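Local atomic coordinates of Phi class glutathione transferase GSTF1 (PDB entry 4RI6), a protein that probably conjugates glutathione to electrophilic substrates, releasing a halide from organic halides, as a Phi class glutathione transferase of detoxification. Residues Thr22-Asp27 / Lys206-Met211. Residues are numbered along the deposited sequence; the frame is centred on the assembly and turned at random.
Sequences TLIEKD and KKVLEM
With CG1 of Ile24 set beside its backbone N (chi1 -68°) and chi2 close to trans, the long branch of this side chain runs out from its helix and delivers CD1 to helix 203-214. With chi1 at 172°, Val208 has CG1 anti to its backbone N and CG2 anti to its carbonyl carbon, and CG2 is the branch that meets Ile24. Methyl thus meets methyl at 3.9 Å between Ile24 CD1 and Val208 CG2, an ordinary van der Waals distance, as the two side chains cross at a slant. The same CD1 also rests against the root of Lys207, 4.1 Å from its CB. The backbones stay well apart, the CA atoms of Ile24 and Lys207 being 8.3 Å from each other, so a reaching isoleucine suits one side and a short, branched valine the other.

The contact joins the two domains of the glutathione transferase fold: helix 14-25 follows the first strand of the thioredoxin-like N-terminal domain, while helix 203-214 is the last helix of the chain, in the all-helical C-terminal domain. Val208 is buried and packs also on Ser17, Leu20 and Ala21, roughly one to two turns earlier on helix 14-25, and its side chain lies about 9 Å from that of Ser13, a glutathione-binding residue. Lys207 suits the exposed margin, lending its aliphatic base to Ile24; the chain beyond, extended in the conformer described, was modelled in two positions. A polar tie runs nearby, for Glu25 OE2 forms a salt bridge with Arg202 NE and a hydrogen bond with Ser204 OG. Just beyond Ile24 the helix closes in a Schellman motif, in which Asp27 takes positive phi (60°) and its N bonds to Ile24 O at 3.1 Å.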
loop_
_atom_site.group_PDB
_atom_site.type_symbol
_atom_site.label_atom_id
_atom_site.label_comp_id
_atom_site.label_asym_id
_atom_site.label_seq_id
_atom_site.Cartn_x
_atom_site.Cartn_y
_atom_site.Cartn_z
ATOM N N THR A 22 16.559 -2.730 1.443
ATOM C CA THR A 22 16.109 -3.859 2.241
ATOM C C THR A 22 17.054 -5.047 2.141
ATOM O O THR A 22 17.422 -5.632 3.156
ATOM C CB THR A 22 14.685 -4.270 1.824
ATOM O OG1 THR A 22 13.818 -3.147 2.018
ATOM C CG2 THR A 22 14.185 -5.468 2.637
ATOM N N LEU A 23 17.463 -5.390 0.924
ATOM C CA LEU A 23 18.403 -6.479 0.729
ATOM C C LEU A 23 19.672 -6.234 1.530
ATOM O O LEU A 23 20.207 -7.138 2.156
ATOM C CB LEU A 23 18.726 -6.643 -0.757
ATOM C CG LEU A 23 17.570 -7.202 -1.585
ATOM C CD1 LEU A 23 17.804 -6.968 -3.053
ATOM C CD2 LEU A 23 17.424 -8.680 -1.304
ATOM N N ILE A 24 20.147 -4.994 1.517
ATOM C CA ILE A 24 21.409 -4.671 2.177
ATOM C C ILE A 24 21.253 -4.726 3.705
ATOM O O ILE A 24 22.098 -5.297 4.392
ATOM C CB ILE A 24 21.917 -3.298 1.731
ATOM C CG1 ILE A 24 22.324 -3.351 0.254
ATOM C CG2 ILE A 24 23.109 -2.878 2.576
ATOM C CD1 ILE A 24 22.492 -1.988 -0.405
ATOM N N GLU A 25 20.157 -4.173 4.226
ATOM C CA GLU A 25 19.837 -4.315 5.638
ATOM C C GLU A 25 19.758 -5.772 6.044
ATOM O O GLU A 25 20.185 -6.140 7.140
ATOM C CB GLU A 25 18.509 -3.627 5.959
ATOM C CG GLU A 25 18.576 -2.099 5.959
ATOM C CD GLU A 25 19.173 -1.492 7.234
ATOM O OE1 GLU A 25 19.152 -2.145 8.299
ATOM O OE2 GLU A 25 19.644 -0.336 7.164
ATOM N N LYS A 26 19.197 -6.603 5.166
ATOM C CA LYS A 26 19.021 -8.013 5.493
ATOM C C LYS A 26 20.226 -8.874 5.147
ATOM O O LYS A 26 20.176 -10.086 5.348
ATOM C CB LYS A 26 17.779 -8.565 4.790
ATOM C CG LYS A 26 16.506 -7.917 5.299
ATOM C CD LYS A 26 16.290 -8.111 6.800
ATOM C CE LYS A 26 16.308 -9.573 7.227
ATOM N NZ LYS A 26 15.975 -9.759 8.673
ATOM N N ASP A 27 21.297 -8.254 4.644
ATOM C CA ASP A 27 22.536 -8.958 4.320
ATOM C C ASP A 27 22.276 -10.044 3.276
ATOM O O ASP A 27 22.855 -11.116 3.338
ATOM C CB ASP A 27 23.136 -9.558 5.606
ATOM C CG ASP A 27 24.521 -10.142 5.405
ATOM O OD1 ASP A 27 25.252 -9.674 4.507
ATOM O OD2 ASP A 27 24.863 -11.089 6.157
ATOM N N LYS A 206 23.354 4.805 2.205
ATOM C CA LYS A 206 24.529 5.357 1.544
ATOM C C LYS A 206 25.014 4.443 0.419
ATOM O O LYS A 206 25.446 4.924 -0.633
ATOM C CB LYS A 206 25.658 5.583 2.546
ATOM C CG LYS A 206 25.362 6.640 3.565
ATOM C CD LYS A 206 26.507 6.685 4.537
ATOM C CE LYS A 206 26.421 7.821 5.471
ATOM N NZ LYS A 206 27.629 7.746 6.342
ATOM N N LYS A 207 24.931 3.133 0.634
ATOM C CA LYS A 207 25.384 2.193 -0.386
ATOM C C LYS A 207 24.464 2.240 -1.601
ATOM O O LYS A 207 24.936 2.181 -2.727
ATOM C CB LYS A 207 25.478 0.779 0.182
ATOM C CG LYS A 207 26.605 0.635 1.179
ATOM C CD LYS A 207 26.799 -0.770 1.700
ATOM C CE LYS A 207 27.912 -0.810 2.734
ATOM N NZ LYS A 207 28.489 -2.171 2.880
ATOM N N VAL A 208 23.164 2.383 -1.377
ATOM C CA VAL A 208 22.250 2.497 -2.486
ATOM C C VAL A 208 22.550 3.750 -3.306
ATOM O O VAL A 208 22.603 3.693 -4.531
ATOM C CB VAL A 208 20.782 2.525 -2.004
ATOM C CG1 VAL A 208 19.837 2.840 -3.165
ATOM C CG2 VAL A 208 20.403 1.188 -1.340
ATOM N N LEU A 209 22.732 4.887 -2.647
ATOM C CA LEU A 209 23.035 6.116 -3.369
ATOM C C LEU A 209 24.340 5.998 -4.156
ATOM O O LEU A 209 24.462 6.522 -5.268
ATOM C CB LEU A 209 23.116 7.293 -2.409
ATOM C CG LEU A 209 21.814 7.685 -1.737
ATOM C CD1 LEU A 209 22.074 8.832 -0.800
ATOM C CD2 LEU A 209 20.753 8.067 -2.754
ATOM N N GLU A 210 25.321 5.303 -3.610
ATOM C CA GLU A 210 26.560 5.157 -4.361
ATOM C C GLU A 210 26.345 4.224 -5.556
ATOM O O GLU A 210 26.897 4.459 -6.634
ATOM C CB GLU A 210 27.695 4.645 -3.475
ATOM C CG GLU A 210 29.074 4.602 -4.177
ATOM C CD GLU A 210 29.608 5.974 -4.647
ATOM O OE1 GLU A 210 29.173 7.040 -4.135
ATOM O OE2 GLU A 210 30.485 5.979 -5.543
ATOM N N MET A 211 25.525 3.192 -5.379
ATOM C CA MET A 211 25.232 2.290 -6.495
ATOM C C MET A 211 24.640 3.099 -7.627
ATOM O O MET A 211 24.966 2.892 -8.795
ATOM C CB MET A 211 24.260 1.180 -6.117
ATOM C CG MET A 211 24.816 0.105 -5.211
ATOM S SD MET A 211 23.526 -1.051 -4.706
ATOM C CE MET A 211 23.203 -1.866 -6.266
#